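Local coordinates for protein catechol 1,2-dioxygenase (Pseudomonas putida, PDB 2AZQ) that probably catalyses the iron(III)-dependent intradiol cleavage of catechol by dioxygen to cis,cis-muconate, a step of the beta-ketoadipate pathway, at residues G119-D124 with L175-I180. Numbering follows the deposited sequence.
Sequences GEVRMD and LRRRII
V121 and M123 meet R177 and I179 between two segments of the mixed beta-sheet fold of the intradiol dioxygenases, a worked example of how strands can pack through side chains while backbone bonds join them at or just beyond their ends. Strands 120-122 and 176-180 run nearly antiparallel (160°), their axes 7.5 Å apart, and each finds its sheet partner in another strand: in backbone hydrogen bonds V121 pairs with R190 and R177 with L154. Two backbone bonds close the ends, G119 N to I180 O (2.6 Å) and L175 N to M123 O (2.9 Å).

Apolar packing fills the middle. V121 CG1 lies 3.4 Å from I179 CG1, while CG2, anti to the backbone N, turns to the aliphatic part of R177. The M123 and R177 side chains run alongside each other in opposing directions, CG to CG at 3.8 Å, and L175 CD2 rests against CA and CB of D124.

Polar groups finish the account. Bent at chi2 (-70°), the R177 chain places M123 C over one face of its guanidinium, and NH2 is hydrogen-bonded to R176 O of its own segment and weakly to F173 O; an alanine here would probably leave V121 CG2 and M123 CG without their aliphatic neighbour and R176 O without its guanidinium donor. R176 NH2 is hydrogen-bonded to L109 O, and its side chain touches the iron ligand Y163. Within 119-124, R122 grips D124 side-on, NE to OD1 and NH2 to OD2, the latter at 2.9 Å in the guanidinium plane.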
ATOM      1  N   GLY A 119      40.805   1.622  -5.898  1.00  7.61           N
ATOM      2  CA  GLY A 119      41.348   1.881  -4.573  1.00  5.56           C
ATOM      3  C   GLY A 119      41.088   3.140  -3.751  1.00  6.63           C
ATOM      4  O   GLY A 119      40.945   3.044  -2.542  1.00  7.32           O
ATOM      5  N   GLU A 120      41.056   4.307  -4.382  1.00  7.28           N
ATOM      6  CA  GLU A 120      40.848   5.588  -3.706  1.00  7.60           C
ATOM      7  C   GLU A 120      39.796   6.431  -4.395  1.00  5.27           C
ATOM      8  O   GLU A 120      39.621   6.352  -5.601  1.00  4.79           O
ATOM      9  CB  GLU A 120      42.148   6.420  -3.692  1.00 12.27           C
ATOM     10  CG  GLU A 120      43.074   6.168  -2.526  1.00 20.82           C
ATOM     11  CD  GLU A 120      44.302   7.080  -2.532  1.00 26.44           C
ATOM     12  OE1 GLU A 120      45.075   7.022  -3.525  1.00 29.01           O
ATOM     13  OE2 GLU A 120      44.500   7.844  -1.543  1.00 28.07           O
ATOM     14  N   VAL A 121      39.127   7.279  -3.630  1.00  4.31           N
ATOM     15  CA  VAL A 121      38.136   8.169  -4.208  1.00  4.52           C
ATOM     16  C   VAL A 121      37.697   9.223  -3.185  1.00  5.03           C
ATOM     17  O   VAL A 121      37.786   9.001  -1.979  1.00  4.80           O
ATOM     18  CB  VAL A 121      36.872   7.354  -4.701  1.00  3.03           C
ATOM     19  CG1 VAL A 121      36.075   6.841  -3.533  1.00  2.00           C
ATOM     20  CG2 VAL A 121      36.017   8.203  -5.605  1.00  3.66           C
ATOM     21  N   ARG A 122      37.277  10.390  -3.652  1.00  5.65           N
ATOM     22  CA  ARG A 122      36.722  11.375  -2.731  1.00  7.74           C
ATOM     23  C   ARG A 122      35.218  11.214  -3.021  1.00 10.39           C
ATOM     24  O   ARG A 122      34.826  11.062  -4.183  1.00 11.77           O
ATOM     25  CB  ARG A 122      37.166  12.796  -3.062  1.00  6.42           C
ATOM     26  CG  ARG A 122      36.441  13.831  -2.229  1.00  8.50           C
ATOM     27  CD  ARG A 122      37.036  15.209  -2.386  1.00 10.28           C
ATOM     28  NE  ARG A 122      36.320  16.225  -1.608  1.00 11.65           N
ATOM     29  CZ  ARG A 122      36.815  17.425  -1.315  1.00 11.17           C
ATOM     30  NH1 ARG A 122      38.029  17.774  -1.724  1.00 11.66           N
ATOM     31  NH2 ARG A 122      36.094  18.285  -0.621  1.00 11.39           N
ATOM     32  N   MET A 123      34.383  11.244  -1.985  1.00 10.79           N
ATOM     33  CA  MET A 123      32.945  11.067  -2.166  1.00 10.45           C
ATOM     34  C   MET A 123      32.048  12.316  -2.151  1.00 10.23           C
ATOM     35  O   MET A 123      30.950  12.267  -2.700  1.00  9.93           O
ATOM     36  CB  MET A 123      32.410  10.091  -1.107  1.00  9.81           C
ATOM     37  CG  MET A 123      32.922   8.683  -1.204  1.00  9.63           C
ATOM     38  SD  MET A 123      32.162   7.704   0.097  1.00 14.17           S
ATOM     39  CE  MET A 123      30.474   7.737  -0.450  1.00 11.20           C
ATOM     40  N   ASP A 124      32.492  13.406  -1.527  1.00  8.64           N
ATOM     41  CA  ASP A 124      31.679  14.635  -1.422  1.00 10.76           C
ATOM     42  C   ASP A 124      31.979  15.693  -2.498  1.00 12.00           C
ATOM     43  O   ASP A 124      33.090  15.738  -3.035  1.00 13.29           O
ATOM     44  CB  ASP A 124      31.912  15.307  -0.068  1.00 11.10           C
ATOM     45  CG  ASP A 124      33.339  15.819   0.084  1.00 10.24           C
ATOM     46  OD1 ASP A 124      34.249  14.989   0.261  1.00 13.82           O
ATOM     47  OD2 ASP A 124      33.564  17.038  -0.011  1.00  4.02           O
ATOM     48  N   LEU A 175      28.109  11.613  -2.258  1.00  5.50           N
ATOM     49  CA  LEU A 175      28.246  10.633  -1.184  1.00  4.71           C
ATOM     50  C   LEU A 175      27.875   9.217  -1.668  1.00  3.78           C
ATOM     51  O   LEU A 175      27.397   8.380  -0.896  1.00  4.90           O
ATOM     52  CB  LEU A 175      27.374  11.044   0.010  1.00  2.93           C
ATOM     53  CG  LEU A 175      27.594  12.520   0.337  1.00  3.11           C
ATOM     54  CD1 LEU A 175      26.774  12.904   1.553  1.00  3.72           C
ATOM     55  CD2 LEU A 175      29.077  12.772   0.583  1.00  3.98           C
ATOM     56  N   ARG A 176      28.101   8.954  -2.952  1.00  2.67           N
ATOM     57  CA  ARG A 176      27.800   7.645  -3.546  1.00  3.34           C
ATOM     58  C   ARG A 176      28.926   7.173  -4.469  1.00  2.32           C
ATOM     59  O   ARG A 176      29.250   7.836  -5.455  1.00  2.00           O
ATOM     60  CB  ARG A 176      26.495   7.719  -4.344  1.00  5.39           C
ATOM     61  CG  ARG A 176      25.233   7.800  -3.480  1.00  8.94           C
ATOM     62  CD  ARG A 176      23.967   8.207  -4.260  1.00  8.32           C
ATOM     63  NE  ARG A 176      22.788   8.196  -3.398  1.00  9.29           N
ATOM     64  CZ  ARG A 176      22.206   7.081  -2.981  1.00  9.36           C
ATOM     65  NH1 ARG A 176      22.710   5.912  -3.369  1.00 10.87           N
ATOM     66  NH2 ARG A 176      21.162   7.134  -2.169  1.00  5.51           N
ATOM     67  N   ARG A 177      29.515   6.024  -4.164  1.00  2.00           N
ATOM     68  CA  ARG A 177      30.600   5.513  -4.994  1.00  2.72           C
ATOM     69  C   ARG A 177      30.836   3.992  -4.952  1.00  3.21           C
ATOM     70  O   ARG A 177      30.479   3.274  -4.005  1.00  2.00           O
ATOM     71  CB  ARG A 177      31.943   6.186  -4.612  1.00  4.01           C
ATOM     72  CG  ARG A 177      32.079   7.694  -4.827  1.00  7.48           C
ATOM     73  CD  ARG A 177      32.149   8.074  -6.305  1.00  9.65           C
ATOM     74  NE  ARG A 177      32.361   9.512  -6.487  1.00 12.83           N
ATOM     75  CZ  ARG A 177      31.480  10.475  -6.198  1.00 13.34           C
ATOM     76  NH1 ARG A 177      31.802  11.743  -6.409  1.00 12.26           N
ATOM     77  NH2 ARG A 177      30.276  10.182  -5.726  1.00 13.75           N
ATOM     78  N   ARG A 178      31.474   3.509  -6.004  1.00  3.65           N
ATOM     79  CA  ARG A 178      31.848   2.122  -6.065  1.00  3.98           C
ATOM     80  C   ARG A 178      33.375   2.106  -6.113  1.00  4.74           C
ATOM     81  O   ARG A 178      33.989   2.504  -7.106  1.00  4.68           O
ATOM     82  CB  ARG A 178      31.219   1.443  -7.277  1.00  3.55           C
ATOM     83  CG  ARG A 178      29.827   0.860  -7.029  1.00  2.00           C
ATOM     84  CD  ARG A 178      29.297   0.220  -8.309  1.00  2.00           C
ATOM     85  NE  ARG A 178      29.052   1.252  -9.306  1.00  2.32           N
ATOM     86  CZ  ARG A 178      29.025   1.054 -10.620  1.00  5.75           C
ATOM     87  NH1 ARG A 178      29.227  -0.149 -11.129  1.00  6.46           N
ATOM     88  NH2 ARG A 178      28.795   2.075 -11.434  1.00  8.54           N
ATOM     89  N   ILE A 179      33.967   1.686  -4.994  1.00  5.99           N
ATOM     90  CA  ILE A 179      35.426   1.607  -4.826  1.00  7.22           C
ATOM     91  C   ILE A 179      35.938   0.196  -5.096  1.00  5.91           C
ATOM     92  O   ILE A 179      35.437  -0.747  -4.511  1.00  5.03           O
ATOM     93  CB  ILE A 179      35.844   2.002  -3.364  1.00  6.61           C
ATOM     94  CG1 ILE A 179      35.547   3.476  -3.099  1.00  7.12           C
ATOM     95  CG2 ILE A 179      37.315   1.781  -3.165  1.00  9.17           C
ATOM     96  CD1 ILE A 179      35.774   3.917  -1.671  1.00  4.54           C
ATOM     97  N   ILE A 180      36.919   0.054  -5.984  1.00  7.01           N
ATOM     98  CA  ILE A 180      37.523  -1.268  -6.290  1.00  9.88           C
ATOM     99  C   ILE A 180      38.731  -1.509  -5.375  1.00 10.58           C
ATOM    100  O   ILE A 180      39.646  -0.690  -5.353  1.00 13.04           O
ATOM    101  CB  ILE A 180      38.107  -1.354  -7.720  1.00  8.81           C
ATOM    102  CG1 ILE A 180      37.061  -0.959  -8.770  1.00  6.43           C
ATOM    103  CG2 ILE A 180      38.671  -2.733  -7.936  1.00  8.23           C
ATOM    104  CD1 ILE A 180      35.787  -1.711  -8.702  1.00  6.48           C
TER